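Anaphase-promoting complex subunit cut9 (PDB 2XPI) forms part of the anaphase-promoting complex, a ubiquitin ligase that controls mitosis and G1, where its TPR repeats mediate homodimerization and bind hcn1. Local coordinates at residues R318-D323 / K507-N511. Residues are numbered along the deposited sequence; the frame is centred on the assembly and turned at random.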
ATOM      1  N   ARG A 318      35.247   3.069 -20.801  1.00 53.40           N
ATOM      2  CA  ARG A 318      36.207   3.642 -21.756  1.00 52.95           C
ATOM      3  C   ARG A 318      36.340   5.154 -21.598  1.00 49.49           C
ATOM      4  O   ARG A 318      37.042   5.800 -22.357  1.00 48.94           O
ATOM      5  CB  ARG A 318      35.769   3.359 -23.195  1.00 56.95           C
ATOM      6  CG  ARG A 318      35.925   1.931 -23.673  1.00 62.30           C
ATOM      7  CD  ARG A 318      35.124   1.714 -24.962  1.00 68.00           C
ATOM      8  NE  ARG A 318      34.806   0.300 -25.188  1.00 73.22           N
ATOM      9  CZ  ARG A 318      33.978  -0.156 -26.136  1.00 75.85           C
ATOM     10  NH1 ARG A 318      33.363   0.688 -26.958  1.00 76.32           N
ATOM     11  NH2 ARG A 318      33.762  -1.465 -26.262  1.00 75.08           N
ATOM     12  N   SER A 319      35.627   5.726 -20.643  1.00 49.61           N
ATOM     13  CA  SER A 319      35.700   7.165 -20.410  1.00 52.27           C
ATOM     14  C   SER A 319      35.215   8.017 -21.590  1.00 56.45           C
ATOM     15  O   SER A 319      35.672   9.154 -21.780  1.00 58.98           O
ATOM     16  CB  SER A 319      37.122   7.569 -20.022  1.00 50.68           C
ATOM     17  OG  SER A 319      37.544   6.841 -18.884  1.00 50.84           O
ATOM     18  N   ARG A 320      34.290   7.478 -22.378  1.00 55.04           N
ATOM     19  CA  ARG A 320      33.666   8.254 -23.433  1.00 55.10           C
ATOM     20  C   ARG A 320      32.420   8.911 -22.850  1.00 53.74           C
ATOM     21  O   ARG A 320      31.299   8.480 -23.101  1.00 54.04           O
ATOM     22  CB  ARG A 320      33.279   7.348 -24.587  1.00 58.45           C
ATOM     23  CG  ARG A 320      34.368   6.382 -25.000  1.00 61.35           C
ATOM     24  CD  ARG A 320      35.211   6.963 -26.108  1.00 64.58           C
ATOM     25  NE  ARG A 320      34.393   7.312 -27.259  1.00 68.14           N
ATOM     26  CZ  ARG A 320      34.698   8.271 -28.126  1.00 70.88           C
ATOM     27  NH1 ARG A 320      35.810   8.976 -27.957  1.00 70.83           N
ATOM     28  NH2 ARG A 320      33.894   8.523 -29.158  1.00 71.89           N
ATOM     29  N   PHE A 321      32.623   9.966 -22.075  1.00 51.60           N
ATOM     30  CA  PHE A 321      31.539  10.554 -21.317  1.00 50.88           C
ATOM     31  C   PHE A 321      30.463  11.302 -22.119  1.00 52.85           C
ATOM     32  O   PHE A 321      29.321  11.380 -21.677  1.00 55.46           O
ATOM     33  CB  PHE A 321      32.098  11.436 -20.201  1.00 51.11           C
ATOM     34  CG  PHE A 321      33.034  10.714 -19.274  1.00 50.57           C
ATOM     35  CD1 PHE A 321      32.577   9.675 -18.473  1.00 48.75           C
ATOM     36  CD2 PHE A 321      34.373  11.091 -19.184  1.00 49.68           C
ATOM     37  CE1 PHE A 321      33.441   9.008 -17.617  1.00 48.98           C
ATOM     38  CE2 PHE A 321      35.248  10.430 -18.319  1.00 46.83           C
ATOM     39  CZ  PHE A 321      34.791   9.392 -17.541  1.00 47.86           C
ATOM     40  N   ILE A 322      30.810  11.871 -23.268  1.00 52.79           N
ATOM     41  CA  ILE A 322      29.822  12.553 -24.099  1.00 53.30           C
ATOM     42  C   ILE A 322      28.922  11.496 -24.698  1.00 55.31           C
ATOM     43  O   ILE A 322      27.700  11.663 -24.789  1.00 56.77           O
ATOM     44  CB  ILE A 322      30.482  13.314 -25.262  1.00 58.19           C
ATOM     45  CG1 ILE A 322      31.507  14.325 -24.745  1.00 61.35           C
ATOM     46  CG2 ILE A 322      29.440  14.015 -26.126  1.00 57.91           C
ATOM     47  CD1 ILE A 322      32.398  14.873 -25.847  1.00 62.84           C
ATOM     48  N   ASP A 323      29.530  10.390 -25.107  1.00 55.72           N
ATOM     49  CA  ASP A 323      28.757   9.282 -25.649  1.00 57.65           C
ATOM     50  C   ASP A 323      27.754   8.741 -24.638  1.00 55.02           C
ATOM     51  O   ASP A 323      26.579   8.563 -24.974  1.00 55.59           O
ATOM     52  CB  ASP A 323      29.672   8.182 -26.175  1.00 62.49           C
ATOM     53  CG  ASP A 323      30.454   8.626 -27.396  1.00 69.56           C
ATOM     54  OD1 ASP A 323      30.036   9.633 -28.017  1.00 71.79           O
ATOM     55  OD2 ASP A 323      31.483   7.989 -27.728  1.00 72.34           O
ATOM     56  N   LYS A 507      42.168   9.760 -26.430  1.00 75.50           N
ATOM     57  CA  LYS A 507      41.156   8.890 -27.031  1.00 76.12           C
ATOM     58  C   LYS A 507      39.803   8.973 -26.314  1.00 72.72           C
ATOM     59  O   LYS A 507      38.756   8.682 -26.901  1.00 73.42           O
ATOM     60  CB  LYS A 507      41.647   7.437 -27.044  1.00 78.19           C
ATOM     61  CG  LYS A 507      43.043   7.249 -27.629  1.00 81.76           C
ATOM     62  CD  LYS A 507      43.545   5.829 -27.398  1.00 84.51           C
ATOM     63  CE  LYS A 507      45.073   5.740 -27.472  1.00 86.92           C
ATOM     64  NZ  LYS A 507      45.611   4.522 -26.777  1.00 86.51           N
ATOM     65  N   THR A 508      39.818   9.366 -25.045  1.00 67.92           N
ATOM     66  CA  THR A 508      38.582   9.458 -24.289  1.00 64.98           C
ATOM     67  C   THR A 508      37.919  10.812 -24.504  1.00 63.13           C
ATOM     68  O   THR A 508      38.323  11.574 -25.374  1.00 64.61           O
ATOM     69  CB  THR A 508      38.823   9.243 -22.794  1.00 65.02           C
ATOM     70  OG1 THR A 508      39.297  10.462 -22.206  1.00 65.14           O
ATOM     71  CG2 THR A 508      39.836   8.120 -22.575  1.00 64.98           C
ATOM     72  N   GLN A 509      36.898  11.105 -23.708  1.00 60.53           N
ATOM     73  CA  GLN A 509      36.144  12.341 -23.852  1.00 58.03           C
ATOM     74  C   GLN A 509      36.083  13.035 -22.510  1.00 55.69           C
ATOM     75  O   GLN A 509      35.085  13.676 -22.178  1.00 55.66           O
ATOM     76  CB  GLN A 509      34.724  12.071 -24.375  1.00 57.23           C
ATOM     77  CG  GLN A 509      34.680  11.269 -25.666  1.00 59.02           C
ATOM     78  CD  GLN A 509      33.263  10.918 -26.094  1.00 61.45           C
ATOM     79  OE1 GLN A 509      32.856  11.184 -27.224  1.00 62.16           O
ATOM     80  NE2 GLN A 509      32.506  10.321 -25.190  1.00 61.50           N
ATOM     81  N   SER A 510      37.154  12.907 -21.737  1.00 55.27           N
ATOM     82  CA  SER A 510      37.187  13.465 -20.386  1.00 54.40           C
ATOM     83  C   SER A 510      37.492  14.947 -20.361  1.00 55.55           C
ATOM     84  O   SER A 510      38.242  15.457 -21.197  1.00 58.53           O
ATOM     85  CB  SER A 510      38.199  12.718 -19.522  1.00 55.01           C
ATOM     86  OG  SER A 510      39.200  12.124 -20.331  1.00 57.52           O
ATOM     87  N   ASN A 511      36.889  15.634 -19.398  1.00 54.90           N
ATOM     88  CA  ASN A 511      37.219  17.017 -19.085  1.00 56.11           C
ATOM     89  C   ASN A 511      38.754  17.162 -19.008  1.00 55.59           C
ATOM     90  O   ASN A 511      39.421  16.472 -18.229  1.00 54.26           O
ATOM     91  CB  ASN A 511      36.528  17.378 -17.766  1.00 58.03           C
ATOM     92  CG  ASN A 511      36.799  18.802 -17.312  1.00 63.52           C
ATOM     93  OD1 ASN A 511      36.511  19.157 -16.159  1.00 63.79           O
ATOM     94  ND2 ASN A 511      37.352  19.625 -18.205  1.00 65.78           N
TER
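The backbones meet where Gln509 N donates to Ser319 O at 3.0 Å, a nearly straight bond (166°), with Arg320 and Gln509 nearest in register. Ser319, just past helix 305-317, closes it in a Schellman motif, and Arg320 is the N-cap of helix 321-334. The Gln509 side chain reaches extended across that first turn. Its amide stacks on the Arg320 guanidinium, the planes 22° apart. The arginine chain bends at chi2 and chi3 to bring its guanidinium there. Arg320 NH1 makes a weak bond to Lys507 O at 3.1 Å, while NH2 forms a salt bridge with Asp323 OD2 at 2.9 Å. A leucine in place of Arg320 would probably leave the Asp323 carboxylate without this mate and uncover one face of the Gln509 amide. Ile322 CD1 lies 3.9 Å from Gln509 CB. Ser319 CB packs on Thr508 CB at 3.7 Å, and the edge of the Phe321 ring faces Ser510, with CD2 3.9 Å from Ser510 CA. The contact joins the turn between helices 305-317 and 321-334, within TPR repeat 7, to the loop between helices 491-507 and 516-528. Helix 342-352 meets both segments: Phe321 touches its Ser348, and Glu351 accepts a bond from Asn511 N.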